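PDB 6HVG: alternansucrase from Leuconostoc mesenteroides, which belongs to glycoside hydrolase family 70, a family of large multidomain proteins with a TIM-barrel-type catalytic domain, and also carries choline-binding-type repeats. Local coordinates for residues Gln593-His598 with Gly1209-Lys1214; Asn586-Ala591 with Thr1238-Trp1243. All coordinates share one frame; numbering follows the deposited sequence.

Contact 1 (Gln593-His598 with Gly1209-Lys1214); sequences QLNWLH and GEFLDK
The type I beta turn from Gly1209 to Leu1212, which leads into helix 1212-1218, packs on Asn595 and His598 of helix 587-601. Asn595 is the polar centre. Its OD1 accepts the backbone N-H of Phe1211 at 2.9 Å (OD1 to N). The donor lies in the plane of the amide, on a lone pair, but the bond is bent, with an N-H...O angle of 142°. CG stands anti to the backbone N of Asn595 (chi1 -161°), which sends the amide across to the turn. ND2 of Asn595 lies 3.0 Å from Gly1209 N, yet both are donors and do not bond each other. ND2 is hydrogen-bonded to Tyr1116 OH instead, and Gly1209 N to Glu592 OE1. Each end of the amide thus has its own partner, which should fix its rotation. Gly1209 takes a positive phi, which favours glycine. Beside the amide, CD2 of Leu1212 rests 4.0 Å from CB of Asn595. One turn further along the helix, CD2 of His598 meets CB of Phe1211 at 3.5 Å. The two rings sit obliquely, with planes at 36°. His598 ND1 is hydrogen-bonded to Tyr637 OH of helix 629-642, which should help hold the ring in place. Around the contact, Leu594 packs on helix 629-642, Leu597 on that helix and on strand 1151-1156, and Leu1212 on helix 1220-1224.

Contact 2 (Asn586-Ala591 with Thr1238-Trp1243); sequences NPIVQA and TKIKQW
Ile588 and Val589, in the first turn of helix 587-601, pack against Thr1238, Ile1240 and Trp1243 of an irregular loop. The close-packed part is apolar. CG2 of Ile588 lies 4.0 Å from CG1 of Ile1240. CD1 of Ile1240 reaches further, to 3.9 Å from CG2 of Val589, and also touches the helix backbone at Val589 CA. It can do so because the Ile1240 chain is extended (chi2 174°). CG1 of Val589 comes to the edge of the Trp1243 indole, near the ring plane, with CH2 at 4.3 Å. Within the loop, CG2 of Ile1240 lies over one face of that indole, toward its rim. Ile1240 is thus wedged between helix and tryptophan.

The Thr1238 side is the more open one: Ile588 and Thr1238 are both partly exposed, and a water enters. Contact there is still close, with CG2 of Ile588 3.6 Å from Thr1238 O. CD1 of Ile588 is 3.9 Å from OG1 of Thr1238, a van der Waals contact. The water bridges the two backbones, donating to Thr1238 O at 2.8 Å and to Ile588 O at 3.2 Å, measured from the water oxygen. The helix start is held separately. Asn586 is its N-cap, and OD1 accepts from Ile588 N at 2.8 Å, with the donor tilted 32° from the amide plane.

The calcium ion is about 10 Å from the Val589 side chain. The loop runs from helix 1220-1224 to strand 1248-1252, and Ile1240 O is hydrogen-bonded to Gln1204 NE2 of helix 1203-1207.

How the contacts relate
Both contacts use helix 587-601, contact 2 at its first turn and contact 1 further along. Their centres are 10 Å apart, in the family 70 region and about 30 to 34 Å from the centre of the chain, on the same side of it. Contact 2 is the more buried. It is mainly aliphatic packing, with its polar link made through water. Contact 1 is only partly buried and centres on an amide bonded directly to a turn. Two salt bridges, Asp1213 to Lys1239 and Glu1210 to Lys1241, tie the second segments together on the outer side. Deeper in, Leu1212 packs on the backbone of Ala591. The two contacts therefore form one continuous patch.

Contact 1 (Gln593-His598 with Gly1209-Lys1214)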
loop_
_atom_site.group_PDB
_atom_site.type_symbol
_atom_site.label_atom_id
_atom_site.label_comp_id
_atom_site.label_asym_id
_atom_site.label_seq_id
_atom_site.Cartn_x
_atom_site.Cartn_y
_atom_site.Cartn_z
ATOM N N GLN A 593 21.119 17.759 -0.997
ATOM C CA GLN A 593 20.436 17.246 -2.175
ATOM C C GLN A 593 20.997 17.910 -3.443
ATOM O O GLN A 593 21.064 17.287 -4.490
ATOM C CB GLN A 593 18.933 17.479 -2.099
ATOM C CG GLN A 593 18.208 16.850 -0.941
ATOM C CD GLN A 593 18.098 15.360 -1.030
ATOM O OE1 GLN A 593 18.688 14.689 -1.874
ATOM N NE2 GLN A 593 17.311 14.837 -0.151
ATOM N N LEU A 594 21.367 19.184 -3.343
ATOM C CA LEU A 594 22.012 19.874 -4.457
ATOM C C LEU A 594 23.404 19.319 -4.723
ATOM O O LEU A 594 23.819 19.211 -5.871
ATOM C CB LEU A 594 22.106 21.380 -4.161
ATOM C CG LEU A 594 22.780 22.256 -5.221
ATOM C CD1 LEU A 594 21.999 22.167 -6.531
ATOM C CD2 LEU A 594 22.889 23.684 -4.706
ATOM N N ASN A 595 24.142 19.009 -3.653
ATOM C CA ASN A 595 25.469 18.390 -3.780
ATOM C C ASN A 595 25.360 17.081 -4.550
ATOM O O ASN A 595 26.124 16.844 -5.485
ATOM C CB ASN A 595 26.091 18.132 -2.402
ATOM C CG ASN A 595 27.606 17.939 -2.452
ATOM O OD1 ASN A 595 28.353 18.899 -2.662
ATOM N ND2 ASN A 595 28.066 16.704 -2.263
ATOM N N TRP A 596 24.377 16.262 -4.164
ATOM C CA TRP A 596 24.111 14.994 -4.829
ATOM C C TRP A 596 23.745 15.207 -6.272
ATOM O O TRP A 596 24.205 14.476 -7.152
ATOM C CB TRP A 596 22.984 14.270 -4.116
ATOM C CG TRP A 596 22.764 12.837 -4.529
ATOM C CD1 TRP A 596 23.700 11.945 -4.925
ATOM C CD2 TRP A 596 21.529 12.133 -4.500
ATOM N NE1 TRP A 596 23.120 10.729 -5.174
ATOM C CE2 TRP A 596 21.783 10.826 -4.916
ATOM C CE3 TRP A 596 20.224 12.495 -4.189
ATOM C CZ2 TRP A 596 20.784 9.865 -5.016
ATOM C CZ3 TRP A 596 19.222 11.536 -4.296
ATOM C CH2 TRP A 596 19.515 10.237 -4.687
ATOM N N LEU A 597 22.920 16.216 -6.517
ATOM C CA LEU A 597 22.498 16.563 -7.879
ATOM C C LEU A 597 23.669 16.980 -8.731
ATOM O O LEU A 597 23.754 16.597 -9.883
ATOM C CB LEU A 597 21.478 17.684 -7.856
ATOM C CG LEU A 597 20.988 18.189 -9.202
ATOM C CD1 LEU A 597 20.314 17.079 -10.002
ATOM C CD2 LEU A 597 20.048 19.358 -8.974
ATOM N N HIS A 598 24.571 17.770 -8.177
ATOM C CA HIS A 598 25.779 18.157 -8.898
ATOM C C HIS A 598 26.577 16.918 -9.205
ATOM O O HIS A 598 27.044 16.742 -10.330
ATOM C CB HIS A 598 26.609 19.114 -8.064
ATOM C CG HIS A 598 27.878 19.550 -8.721
ATOM N ND1 HIS A 598 27.942 20.637 -9.569
ATOM C CD2 HIS A 598 29.141 19.084 -8.606
ATOM C CE1 HIS A 598 29.188 20.807 -9.966
ATOM N NE2 HIS A 598 29.937 19.879 -9.393
ATOM N N GLY A 1209 28.587 16.802 0.691
ATOM C CA GLY A 1209 28.907 18.233 0.754
ATOM C C GLY A 1209 30.168 18.777 0.078
ATOM O O GLY A 1209 30.433 19.977 0.136
ATOM N N GLU A 1210 30.940 17.923 -0.588
ATOM C CA GLU A 1210 32.256 18.306 -1.124
ATOM C C GLU A 1210 32.242 19.347 -2.243
ATOM O O GLU A 1210 33.203 20.073 -2.412
ATOM C CB GLU A 1210 32.996 17.052 -1.624
ATOM C CG GLU A 1210 33.455 16.105 -0.515
ATOM C CD GLU A 1210 34.613 16.643 0.300
ATOM O OE1 GLU A 1210 35.655 16.991 -0.296
ATOM O OE2 GLU A 1210 34.467 16.723 1.533
ATOM N N PHE A 1211 31.157 19.411 -3.005
ATOM C CA PHE A 1211 31.066 20.267 -4.186
ATOM C C PHE A 1211 30.416 21.623 -3.917
ATOM O O PHE A 1211 30.402 22.491 -4.797
ATOM C CB PHE A 1211 30.330 19.513 -5.318
ATOM C CG PHE A 1211 30.837 18.110 -5.514
ATOM C CD1 PHE A 1211 32.112 17.885 -6.014
ATOM C CD2 PHE A 1211 30.071 17.016 -5.142
ATOM C CE1 PHE A 1211 32.600 16.596 -6.158
ATOM C CE2 PHE A 1211 30.552 15.723 -5.283
ATOM C CZ PHE A 1211 31.816 15.512 -5.795
ATOM N N LEU A 1212 29.893 21.812 -2.712
ATOM C CA LEU A 1212 29.118 23.006 -2.377
ATOM C C LEU A 1212 29.944 24.281 -2.305
ATOM O O LEU A 1212 29.485 25.350 -2.712
ATOM C CB LEU A 1212 28.415 22.819 -1.033
ATOM C CG LEU A 1212 27.328 21.739 -0.971
ATOM C CD1 LEU A 1212 26.931 21.463 0.468
ATOM C CD2 LEU A 1212 26.104 22.122 -1.782
ATOM N N ASP A 1213 31.148 24.181 -1.760
ATOM C CA ASP A 1213 31.989 25.351 -1.610
ATOM C C ASP A 1213 32.432 25.896 -2.964
ATOM O O ASP A 1213 32.401 27.106 -3.181
ATOM C CB ASP A 1213 33.201 25.027 -0.713
ATOM C CG ASP A 1213 32.802 24.732 0.735
ATOM O OD1 ASP A 1213 31.678 25.092 1.139
ATOM O OD2 ASP A 1213 33.624 24.161 1.472
ATOM N N LYS A 1214 32.852 25.019 -3.866
ATOM C CA LYS A 1214 33.152 25.429 -5.244
ATOM C C LYS A 1214 31.933 26.075 -5.911
ATOM O O LYS A 1214 32.068 27.049 -6.643
ATOM C CB LYS A 1214 33.605 24.223 -6.076
ATOM C CG LYS A 1214 34.158 24.562 -7.457
ATOM C CD LYS A 1214 35.571 25.134 -7.353
ATOM C CE LYS A 1214 35.831 26.286 -8.322
ATOM N NZ LYS A 1214 36.902 27.202 -7.845
#

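Contact 2 (Asn586-Ala591 with Thr1238-Trp1243)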
loop_
_atom_site.group_PDB
_atom_site.type_symbol
_atom_site.label_atom_id
_atom_site.label_comp_id
_atom_site.label_asym_id
_atom_site.label_seq_id
_atom_site.Cartn_x
_atom_site.Cartn_y
_atom_site.Cartn_z
ATOM N N ASN A 586 14.520 20.904 5.636
ATOM C CA ASN A 586 15.687 21.455 6.319
ATOM C C ASN A 586 16.711 22.024 5.342
ATOM O O ASN A 586 17.272 21.286 4.550
ATOM C CB ASN A 586 16.331 20.341 7.149
ATOM C CG ASN A 586 17.531 20.805 7.964
ATOM O OD1 ASN A 586 18.241 21.753 7.608
ATOM N ND2 ASN A 586 17.772 20.112 9.058
ATOM N N PRO A 587 16.992 23.335 5.430
ATOM C CA PRO A 587 17.981 23.956 4.546
ATOM C C PRO A 587 19.297 23.195 4.384
ATOM O O PRO A 587 19.840 23.138 3.282
ATOM C CB PRO A 587 18.221 25.315 5.207
ATOM C CG PRO A 587 16.931 25.651 5.881
ATOM C CD PRO A 587 16.370 24.333 6.336
ATOM N N ILE A 588 19.800 22.614 5.462
ATOM C CA ILE A 588 21.035 21.830 5.400
ATOM C C ILE A 588 20.875 20.600 4.508
ATOM O O ILE A 588 21.770 20.266 3.751
ATOM C CB ILE A 588 21.522 21.420 6.812
ATOM C CG1 ILE A 588 21.975 22.666 7.603
ATOM C CG2 ILE A 588 22.694 20.450 6.723
ATOM C CD1 ILE A 588 22.013 22.480 9.106
ATOM N N VAL A 589 19.738 19.933 4.614
ATOM C CA VAL A 589 19.468 18.743 3.822
ATOM C C VAL A 589 19.213 19.148 2.371
ATOM O O VAL A 589 19.607 18.432 1.460
ATOM C CB VAL A 589 18.269 17.943 4.397
ATOM C CG1 VAL A 589 17.830 16.814 3.463
ATOM C CG2 VAL A 589 18.641 17.389 5.762
ATOM N N GLN A 590 18.585 20.303 2.168
ATOM C CA GLN A 590 18.381 20.833 0.830
ATOM C C GLN A 590 19.704 21.072 0.107
ATOM O O GLN A 590 19.836 20.742 -1.074
ATOM C CB GLN A 590 17.562 22.122 0.873
ATOM C CG GLN A 590 16.112 21.897 1.265
ATOM C CD GLN A 590 15.291 23.175 1.280
ATOM O OE1 GLN A 590 15.831 24.271 1.141
ATOM N NE2 GLN A 590 13.969 23.037 1.466
ATOM N N ALA A 591 20.679 21.627 0.813
ATOM C CA ALA A 591 22.027 21.833 0.257
ATOM C C ALA A 591 22.650 20.495 -0.134
ATOM O O ALA A 591 23.291 20.391 -1.182
ATOM C CB ALA A 591 22.940 22.551 1.260
ATOM N N THR A 1238 26.862 23.727 6.801
ATOM C CA THR A 1238 26.987 22.422 7.445
ATOM C C THR A 1238 26.915 21.323 6.371
ATOM O O THR A 1238 26.024 21.331 5.519
ATOM C CB THR A 1238 25.849 22.253 8.463
ATOM O OG1 THR A 1238 25.752 23.449 9.258
ATOM C CG2 THR A 1238 26.079 21.069 9.358
ATOM N N LYS A 1239 27.858 20.390 6.407
ATOM C CA LYS A 1239 27.930 19.322 5.410
ATOM C C LYS A 1239 27.440 18.005 6.016
ATOM O O LYS A 1239 27.684 17.755 7.187
ATOM C CB LYS A 1239 29.366 19.143 4.901
ATOM C CG LYS A 1239 29.762 20.056 3.762
ATOM C CD LYS A 1239 30.455 21.311 4.237
ATOM C CE LYS A 1239 30.759 22.243 3.078
ATOM N NZ LYS A 1239 30.789 23.652 3.548
ATOM N N ILE A 1240 26.772 17.168 5.212
ATOM C CA ILE A 1240 26.268 15.869 5.669
ATOM C C ILE A 1240 27.134 14.742 5.113
ATOM O O ILE A 1240 26.887 14.260 4.008
ATOM C CB ILE A 1240 24.788 15.643 5.246
ATOM C CG1 ILE A 1240 23.895 16.777 5.756
ATOM C CG2 ILE A 1240 24.259 14.315 5.783
ATOM C CD1 ILE A 1240 22.457 16.721 5.266
ATOM N N LYS A 1241 28.145 14.337 5.880
ATOM C CA LYS A 1241 28.960 13.156 5.569
ATOM C C LYS A 1241 28.355 11.884 6.180
ATOM O O LYS A 1241 28.709 10.769 5.794
ATOM C CB LYS A 1241 30.376 13.296 6.129
ATOM C CG LYS A 1241 31.233 14.439 5.610
ATOM C CD LYS A 1241 31.149 14.592 4.110
ATOM C CE LYS A 1241 32.329 15.398 3.586
ATOM N NZ LYS A 1241 33.455 14.505 3.238
ATOM N N GLN A 1242 27.459 12.063 7.158
ATOM C CA GLN A 1242 26.809 10.946 7.836
ATOM C C GLN A 1242 25.354 11.285 8.106
ATOM O O GLN A 1242 25.065 12.298 8.718
ATOM C CB GLN A 1242 27.526 10.662 9.150
ATOM C CG GLN A 1242 27.014 9.436 9.901
ATOM C CD GLN A 1242 27.698 9.280 11.239
ATOM O OE1 GLN A 1242 27.777 10.232 12.018
ATOM N NE2 GLN A 1242 28.183 8.081 11.524
ATOM N N TRP A 1243 24.432 10.443 7.654
ATOM C CA TRP A 1243 23.026 10.626 8.008
ATOM C C TRP A 1243 22.803 10.273 9.470
ATOM O O TRP A 1243 23.495 9.443 10.026
ATOM C CB TRP A 1243 22.108 9.760 7.136
ATOM C CG TRP A 1243 22.057 10.201 5.730
ATOM C CD1 TRP A 1243 22.659 9.603 4.652
ATOM C CD2 TRP A 1243 21.401 11.356 5.228
ATOM N NE1 TRP A 1243 22.409 10.321 3.513
ATOM C CE2 TRP A 1243 21.645 11.408 3.841
ATOM C CE3 TRP A 1243 20.623 12.352 5.810
ATOM C CZ2 TRP A 1243 21.143 12.428 3.038
ATOM C CZ3 TRP A 1243 20.113 13.370 4.996
ATOM C CH2 TRP A 1243 20.378 13.395 3.637
HETATM O O HOH W 1 24.918 20.157 3.224
#